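Local coordinates for protein CG8862 (Drosophila melanogaster, PDB 3ISM) that is endonuclease G, a mitochondrial, magnesium-dependent nuclease of the DNA/RNA non-specific endonuclease family that probably cleaves DNA and RNA, at residues F75-S80 with R86-D91; T90-R93 with D98-H101; H165-D168 with S172-K175. All coordinates share one frame; numbering follows the deposited sequence.

Interaction 1 (F75-S80 with R86-D91)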
loop_
_atom_site.group_PDB
_atom_site.type_symbol
_atom_site.label_atom_id
_atom_site.label_comp_id
_atom_site.label_asym_id
_atom_site.label_seq_id
_atom_site.Cartn_x
_atom_site.Cartn_y
_atom_site.Cartn_z
ATOM N N PHE B 75 16.072 -6.438 20.184
ATOM C CA PHE B 75 15.395 -6.408 18.900
ATOM C C PHE B 75 15.933 -7.550 18.039
ATOM O O PHE B 75 17.143 -7.683 17.854
ATOM C CB PHE B 75 15.624 -5.058 18.220
ATOM C CG PHE B 75 15.058 -3.878 18.982
ATOM C CD1 PHE B 75 13.728 -3.525 18.850
ATOM C CD2 PHE B 75 15.864 -3.116 19.810
ATOM C CE1 PHE B 75 13.205 -2.439 19.532
ATOM C CE2 PHE B 75 15.350 -2.030 20.500
ATOM C CZ PHE B 75 14.016 -1.690 20.360
ATOM N N LYS B 76 15.034 -8.389 17.539
ATOM C CA LYS B 76 15.438 -9.605 16.834
ATOM C C LYS B 76 14.533 -9.907 15.659
ATOM O O LYS B 76 13.333 -9.594 15.705
ATOM C CB LYS B 76 15.473 -10.794 17.797
ATOM C CG LYS B 76 14.163 -11.094 18.519
ATOM C CD LYS B 76 14.429 -11.560 19.966
ATOM C CE LYS B 76 13.126 -11.729 20.787
ATOM N NZ LYS B 76 12.046 -10.773 20.396
ATOM N N GLN B 77 15.106 -10.507 14.610
ATOM C CA GLN B 77 14.334 -10.942 13.436
ATOM C C GLN B 77 13.277 -11.977 13.828
ATOM O O GLN B 77 13.492 -12.789 14.730
ATOM C CB GLN B 77 15.248 -11.512 12.335
ATOM C CG GLN B 77 15.845 -12.899 12.653
ATOM C CD GLN B 77 16.515 -13.572 11.457
ATOM O OE1 GLN B 77 16.199 -13.284 10.304
ATOM N NE2 GLN B 77 17.428 -14.498 11.737
ATOM N N ASP B 78 12.141 -11.922 13.155
ATOM C CA ASP B 78 11.056 -12.885 13.355
ATOM C C ASP B 78 11.177 -14.031 12.329
ATOM O O ASP B 78 10.898 -13.847 11.134
ATOM C CB ASP B 78 9.703 -12.175 13.222
ATOM C CG ASP B 78 8.527 -13.089 13.543
ATOM O OD1 ASP B 78 8.715 -14.323 13.637
ATOM O OD2 ASP B 78 7.409 -12.559 13.707
ATOM N N GLU B 79 11.555 -15.206 12.822
ATOM C CA GLU B 79 11.866 -16.356 11.978
ATOM C C GLU B 79 10.615 -17.064 11.488
ATOM O O GLU B 79 10.680 -17.938 10.626
ATOM C CB GLU B 79 12.775 -17.338 12.728
ATOM C CG GLU B 79 14.222 -16.885 12.805
ATOM C CD GLU B 79 15.008 -17.577 13.900
ATOM O OE1 GLU B 79 14.439 -18.443 14.602
ATOM O OE2 GLU B 79 16.200 -17.242 14.069
ATOM N N SER B 80 9.467 -16.696 12.039
ATOM C CA SER B 80 8.221 -17.244 11.524
ATOM C C SER B 80 7.764 -16.494 10.263
ATOM O O SER B 80 6.784 -16.903 9.637
ATOM C CB SER B 80 7.133 -17.208 12.588
ATOM O OG SER B 80 6.653 -15.891 12.736
ATOM N N ARG B 86 11.100 -10.266 5.848
ATOM C CA ARG B 86 11.568 -9.914 7.195
ATOM C C ARG B 86 12.315 -8.603 7.226
ATOM O O ARG B 86 13.243 -8.409 6.444
ATOM C CB ARG B 86 12.563 -10.931 7.683
ATOM C CG ARG B 86 11.991 -12.092 8.387
ATOM C CD ARG B 86 13.096 -13.081 8.680
ATOM N NE ARG B 86 12.616 -14.435 8.454
ATOM C CZ ARG B 86 13.374 -15.519 8.516
ATOM N NH1 ARG B 86 14.662 -15.418 8.810
ATOM N NH2 ARG B 86 12.820 -16.704 8.300
ATOM N N SER B 87 11.958 -7.722 8.148
ATOM C CA SER B 87 12.872 -6.634 8.487
ATOM C C SER B 87 14.016 -7.165 9.359
ATOM O O SER B 87 13.851 -8.144 10.123
ATOM C CB SER B 87 12.154 -5.471 9.170
ATOM O OG SER B 87 11.424 -5.915 10.304
ATOM N N GLN B 88 15.176 -6.523 9.216
ATOM C CA GLN B 88 16.371 -6.883 9.950
ATOM C C GLN B 88 16.939 -5.655 10.646
ATOM O O GLN B 88 16.703 -4.522 10.219
ATOM C CB GLN B 88 17.412 -7.486 8.997
ATOM C CG GLN B 88 16.947 -8.772 8.278
ATOM C CD GLN B 88 16.990 -10.013 9.187
ATOM O OE1 GLN B 88 17.638 -10.010 10.238
ATOM N NE2 GLN B 88 16.306 -11.079 8.770
ATOM N N ASN B 89 17.689 -5.875 11.718
ATOM C CA ASN B 89 18.415 -4.783 12.378
ATOM C C ASN B 89 19.265 -3.959 11.401
ATOM O O ASN B 89 19.305 -2.733 11.516
ATOM C CB ASN B 89 19.255 -5.292 13.561
ATOM C CG ASN B 89 18.406 -5.589 14.787
ATOM O OD1 ASN B 89 17.425 -4.896 15.064
ATOM N ND2 ASN B 89 18.776 -6.628 15.525
ATOM N N THR B 90 19.876 -4.622 10.414
ATOM C CA THR B 90 20.622 -3.927 9.345
ATOM C C THR B 90 19.819 -2.847 8.612
ATOM O O THR B 90 20.379 -1.829 8.209
ATOM C CB THR B 90 21.230 -4.895 8.286
ATOM O OG1 THR B 90 20.199 -5.716 7.709
ATOM C CG2 THR B 90 22.301 -5.764 8.891
ATOM N N ASP B 91 18.511 -3.053 8.464
ATOM C CA ASP B 91 17.639 -2.086 7.781
ATOM C C ASP B 91 17.472 -0.763 8.528
ATOM O O ASP B 91 17.327 0.293 7.908
ATOM C CB ASP B 91 16.254 -2.688 7.551
ATOM C CG ASP B 91 16.277 -3.893 6.610
ATOM O OD1 ASP B 91 16.877 -3.782 5.522
ATOM O OD2 ASP B 91 15.668 -4.934 6.960
HETATM O O HOH W 1 11.798 -9.793 11.267
#

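Interaction 2 (T90-R93 with D98-H101)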
loop_
_atom_site.group_PDB
_atom_site.type_symbol
_atom_site.label_atom_id
_atom_site.label_comp_id
_atom_site.label_asym_id
_atom_site.label_seq_id
_atom_site.Cartn_x
_atom_site.Cartn_y
_atom_site.Cartn_z
ATOM N N THR B 90 19.876 -4.622 10.414
ATOM C CA THR B 90 20.622 -3.927 9.345
ATOM C C THR B 90 19.819 -2.847 8.612
ATOM O O THR B 90 20.379 -1.829 8.209
ATOM C CB THR B 90 21.230 -4.895 8.286
ATOM O OG1 THR B 90 20.199 -5.716 7.709
ATOM C CG2 THR B 90 22.301 -5.764 8.891
ATOM N N ASP B 91 18.511 -3.053 8.464
ATOM C CA ASP B 91 17.639 -2.086 7.781
ATOM C C ASP B 91 17.472 -0.763 8.528
ATOM O O ASP B 91 17.327 0.293 7.908
ATOM C CB ASP B 91 16.254 -2.688 7.551
ATOM C CG ASP B 91 16.277 -3.893 6.610
ATOM O OD1 ASP B 91 16.877 -3.782 5.522
ATOM O OD2 ASP B 91 15.668 -4.934 6.960
ATOM N N TYR B 92 17.481 -0.847 9.856
ATOM C CA TYR B 92 17.216 0.284 10.756
ATOM C C TYR B 92 18.483 1.010 11.178
ATOM O O TYR B 92 18.419 2.188 11.558
ATOM C CB TYR B 92 16.542 -0.217 12.034
ATOM C CG TYR B 92 15.084 -0.528 11.880
ATOM C CD1 TYR B 92 14.660 -1.801 11.501
ATOM C CD2 TYR B 92 14.121 0.450 12.100
ATOM C CE1 TYR B 92 13.299 -2.095 11.355
ATOM C CE2 TYR B 92 12.765 0.162 11.961
ATOM C CZ TYR B 92 12.367 -1.109 11.585
ATOM O OH TYR B 92 11.032 -1.386 11.447
ATOM N N ARG B 93 19.613 0.296 11.160
ATOM C CA ARG B 93 20.890 0.847 11.620
ATOM C C ARG B 93 21.269 2.063 10.806
ATOM O O ARG B 93 21.379 1.989 9.579
ATOM C CB ARG B 93 22.020 -0.184 11.540
ATOM C CG ARG B 93 23.321 0.291 12.207
ATOM C CD ARG B 93 24.537 -0.426 11.648
ATOM N NE ARG B 93 25.799 0.141 12.134
ATOM C CZ ARG B 93 26.638 0.868 11.392
ATOM N NH1 ARG B 93 26.358 1.119 10.115
ATOM N NH2 ARG B 93 27.766 1.336 11.922
ATOM N N ASP B 98 13.970 5.041 14.642
ATOM C CA ASP B 98 13.969 4.105 15.741
ATOM C C ASP B 98 13.223 2.857 15.270
ATOM O O ASP B 98 12.359 2.953 14.404
ATOM C CB ASP B 98 13.181 4.708 16.907
ATOM C CG ASP B 98 14.012 5.602 17.788
ATOM O OD1 ASP B 98 15.154 5.956 17.419
ATOM O OD2 ASP B 98 13.510 5.949 18.878
ATOM N N ARG B 99 13.544 1.705 15.855
ATOM C CA ARG B 99 12.674 0.532 15.768
ATOM C C ARG B 99 11.522 0.763 16.738
ATOM O O ARG B 99 11.676 0.609 17.974
ATOM C CB ARG B 99 13.433 -0.746 16.143
ATOM C CG ARG B 99 14.598 -1.056 15.223
ATOM C CD ARG B 99 15.611 -1.973 15.865
ATOM N NE ARG B 99 16.431 -1.263 16.837
ATOM C CZ ARG B 99 17.600 -1.693 17.311
ATOM N NH1 ARG B 99 18.120 -2.843 16.896
ATOM N NH2 ARG B 99 18.256 -0.960 18.201
ATOM N N GLY B 100 10.374 1.159 16.199
ATOM C CA GLY B 100 9.256 1.600 17.054
ATOM C C GLY B 100 8.213 0.521 17.266
ATOM O O GLY B 100 7.591 0.047 16.290
ATOM N N HIS B 101 8.031 0.120 18.533
ATOM C CA HIS B 101 7.024 -0.877 18.890
ATOM C C HIS B 101 5.637 -0.416 18.435
ATOM O O HIS B 101 5.236 0.726 18.718
ATOM C CB HIS B 101 6.926 -1.035 20.404
ATOM C CG HIS B 101 8.053 -1.782 21.036
ATOM N ND1 HIS B 101 9.259 -1.190 21.359
ATOM C CD2 HIS B 101 8.126 -3.058 21.485
ATOM C CE1 HIS B 101 10.039 -2.085 21.941
ATOM N NE2 HIS B 101 9.374 -3.224 22.033
#

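Interaction 3 (H165-D168 with S172-K175)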
loop_
_atom_site.group_PDB
_atom_site.type_symbol
_atom_site.label_atom_id
_atom_site.label_comp_id
_atom_site.label_asym_id
_atom_site.label_seq_id
_atom_site.Cartn_x
_atom_site.Cartn_y
_atom_site.Cartn_z
ATOM N N HIS B 165 -0.649 13.666 0.047
ATOM C CA HIS B 165 -0.514 15.109 0.149
ATOM C C HIS B 165 -0.711 15.642 -1.267
ATOM O O HIS B 165 -0.585 14.894 -2.246
ATOM C CB HIS B 165 0.880 15.496 0.664
ATOM C CG HIS B 165 1.992 15.004 -0.212
ATOM N ND1 HIS B 165 2.474 13.718 -0.146
ATOM C CD2 HIS B 165 2.679 15.609 -1.207
ATOM C CE1 HIS B 165 3.429 13.555 -1.041
ATOM N NE2 HIS B 165 3.569 14.688 -1.706
ATOM N N LYS B 166 -1.008 16.926 -1.374
ATOM C CA LYS B 166 -1.130 17.580 -2.671
ATOM C C LYS B 166 0.223 18.079 -3.154
ATOM O O LYS B 166 1.067 18.469 -2.344
ATOM C CB LYS B 166 -2.110 18.755 -2.589
ATOM C CG LYS B 166 -3.581 18.334 -2.559
ATOM C CD LYS B 166 -4.492 19.553 -2.377
ATOM C CE LYS B 166 -4.436 20.494 -3.592
ATOM N NZ LYS B 166 -4.892 21.879 -3.249
ATOM N N GLU B 167 0.429 18.056 -4.472
ATOM C CA GLU B 167 1.643 18.604 -5.071
ATOM C C GLU B 167 1.350 19.764 -6.030
ATOM O O GLU B 167 0.188 20.099 -6.260
ATOM C CB GLU B 167 2.489 17.490 -5.703
ATOM C CG GLU B 167 3.043 16.549 -4.636
ATOM C CD GLU B 167 4.208 15.691 -5.084
ATOM O OE1 GLU B 167 4.554 15.709 -6.288
ATOM O OE2 GLU B 167 4.775 14.979 -4.217
ATOM N N ASP B 168 2.410 20.400 -6.538
ATOM C CA ASP B 168 2.324 21.599 -7.393
ATOM C C ASP B 168 1.492 21.408 -8.668
ATOM O O ASP B 168 0.965 22.376 -9.221
ATOM C CB ASP B 168 3.732 22.092 -7.773
ATOM C CG ASP B 168 4.429 22.847 -6.636
ATOM O OD1 ASP B 168 3.904 22.860 -5.497
ATOM O OD2 ASP B 168 5.510 23.435 -6.882
ATOM N N SER B 172 -2.763 14.528 -6.106
ATOM C CA SER B 172 -2.458 13.988 -4.783
ATOM C C SER B 172 -1.594 12.746 -4.925
ATOM O O SER B 172 -1.756 11.969 -5.871
ATOM C CB SER B 172 -3.735 13.642 -4.001
ATOM O OG SER B 172 -4.449 14.798 -3.588
ATOM N N TYR B 173 -0.668 12.573 -3.989
ATOM C CA TYR B 173 0.326 11.508 -4.037
ATOM C C TYR B 173 0.556 10.972 -2.646
ATOM O O TYR B 173 0.569 11.731 -1.689
ATOM C CB TYR B 173 1.680 12.037 -4.547
ATOM C CG TYR B 173 1.643 12.525 -5.969
ATOM C CD1 TYR B 173 1.342 13.853 -6.264
ATOM C CD2 TYR B 173 1.905 11.651 -7.026
ATOM C CE1 TYR B 173 1.303 14.300 -7.590
ATOM C CE2 TYR B 173 1.871 12.083 -8.342
ATOM C CZ TYR B 173 1.565 13.396 -8.620
ATOM O OH TYR B 173 1.545 13.811 -9.939
ATOM N N VAL B 174 0.742 9.669 -2.540
ATOM C CA VAL B 174 1.288 9.085 -1.336
ATOM C C VAL B 174 2.799 8.941 -1.564
ATOM O O VAL B 174 3.225 8.370 -2.578
ATOM C CB VAL B 174 0.676 7.699 -1.051
ATOM C CG1 VAL B 174 1.455 6.953 0.079
ATOM C CG2 VAL B 174 -0.822 7.827 -0.714
ATOM N N LYS B 175 3.609 9.456 -0.640
ATOM C CA LYS B 175 5.050 9.214 -0.725
ATOM C C LYS B 175 5.671 8.841 0.624
ATOM O O LYS B 175 5.382 9.465 1.640
ATOM C CB LYS B 175 5.750 10.416 -1.333
ATOM C CG LYS B 175 7.175 10.155 -1.780
ATOM C CD LYS B 175 7.827 11.447 -2.155
ATOM C CE LYS B 175 9.199 11.213 -2.733
ATOM N NZ LYS B 175 9.857 12.518 -3.021
HETATM O O HOH W 2 2.401 11.398 1.275
#

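Interaction 1 (F75-S80 with R86-D91)
The side-chain carbonyl of Q77 is gripped by two donors that come from opposite faces of its amide plane. Q88 NE2 reaches Q77 OE1 at 2.7 Å in a nearly straight bond (175°) that lies in the amide plane of Q88, while R86 NH1 meets the same Q77 OE1 at 3.0 Å, along a more bent path. Q77 and Q88 run side by side and point the same way, with their amide planes 70° apart; the guanidinium of R86 stands more steeply still against the Q77 amide. One face of that guanidinium lies over E79 CA, and R86 NE is bonded to I81 O. Q88 gets its amide to Q77 through a bend at chi2 (-77°). At the other end of the contact N89 ND2 donates to F75 O at 3.0 Å, from above the carbonyl plane, while N89 OD1 accepts from R99. A water bridges D78 N and S87 O, tying the two backbones together. D78 OD1 closes an Asx turn onto S80 N, and its OD2 is held by S122 and R34. The loop 75-80 thus runs beside the chain entering helix 89-92, with S87 resting on V184 of strand 184-185 and F75 beside the predicted active-site H101.

Interaction 2 (T90-R93 with D98-H101)
Y92, in the last turn of the short, weakly bonded helix 89-92, faces the strand 98-101 at R99, the two CA atoms being 6.8 Å apart. The strand is extended throughout, and a four-residue link carries the chain from helix to strand. The side chain of Y92 leaves its backbone toward the strand, and chi1 of -77°, with CG anti to the carbonyl carbon, carries the ring up to it. There R99 CG lies over one face of the Y92 ring in a CH-pi contact, 3.6 Å from the centroid and 20° off the normal. It sits nearest the CB end of the ring, 3.4 Å from Y92 CG. D98 O approaches the ring obliquely, 3.7 Å from Y92 CE2. Beyond CG the R99 chain bends at chi3 (-76°) and takes the guanidinium away from the ring to polar partners, N89 among them, and NH2 forms a salt bridge with D330 of the inhibitor chain CG4930. With an alanine at Y92, R99 CG is likely to lose the ring face it lies on, leaving a gap between helix and strand. D98 points away from Y92 and is bonded to R134 and to N133, a magnesium ligand seen in a structure of this protein and predicted to be the catalytic one. The strand ends at H101, the predicted proton acceptor, and pairs antiparallel with strand 124-127, whose M124 and P126 also touch Y92, while V184 of strand 184-185 packs on the same tyrosine.

Interaction 3 (H165-D168 with S172-K175)
H165 and Y173 form the antiparallel hydrogen-bonded pair of a beta hairpin, strand 165-166 turning back into strand 172-179. Their backbones exchange two bonds, H165 N to Y173 O and Y173 N to H165 O, each 2.9 Å; the neighbouring K166 and S172 make a non-hydrogen-bonded pair whose side chains share the other face, where K166 CG touches S172 OG. A chi1 of 59° sets H165 CG between its own backbone N and carbonyl carbon, which swings the imidazole across to the partner strand, with K175 CB at the ring edge. On its own side of the hairpin NE2 donates to the anti lone pair of E167 OE2 at 2.8 Å, a bond that fixes the ring's rotation. The E167 chain, extended beyond CG, crosses Y173 at about a right angle, and its CG comes within 3.6 Å of Y173 CD1. Salt bridges to the second subunit join E167 to K175 of that chain and K175 to its E167, and residues 172-175 extend the sheet into it. Y173 OH is bonded to D169 in the turn. On the remaining imidazole nitrogen, a water lies in the ring plane 2.7 Å from H165 ND1 and accepts from K175 N at 3.0 Å.

Interactions 1 and 2 meet on helix 89-92, sharing T90 and D91, and their centres are 9 Å apart. They are joined through N89 and R99, and the ring of F75 packs on the R99 guanidinium. Interaction 2 is buried and rests on a CH-pi contact, with the charged ends of D98 and R99 bonded elsewhere, whereas the partly buried interaction 1 relies on amide and guanidinium bonds between the loop 75-80 and the chain leading into helix 89-92; both lie close to the predicted active site and under the inhibitor chain. Interaction 3 is a surface hairpin away from the annotated sites, its centre 31 Å from that of interaction 1. There backbone pairing combines with side-chain packing and a histidine-carboxylate bond.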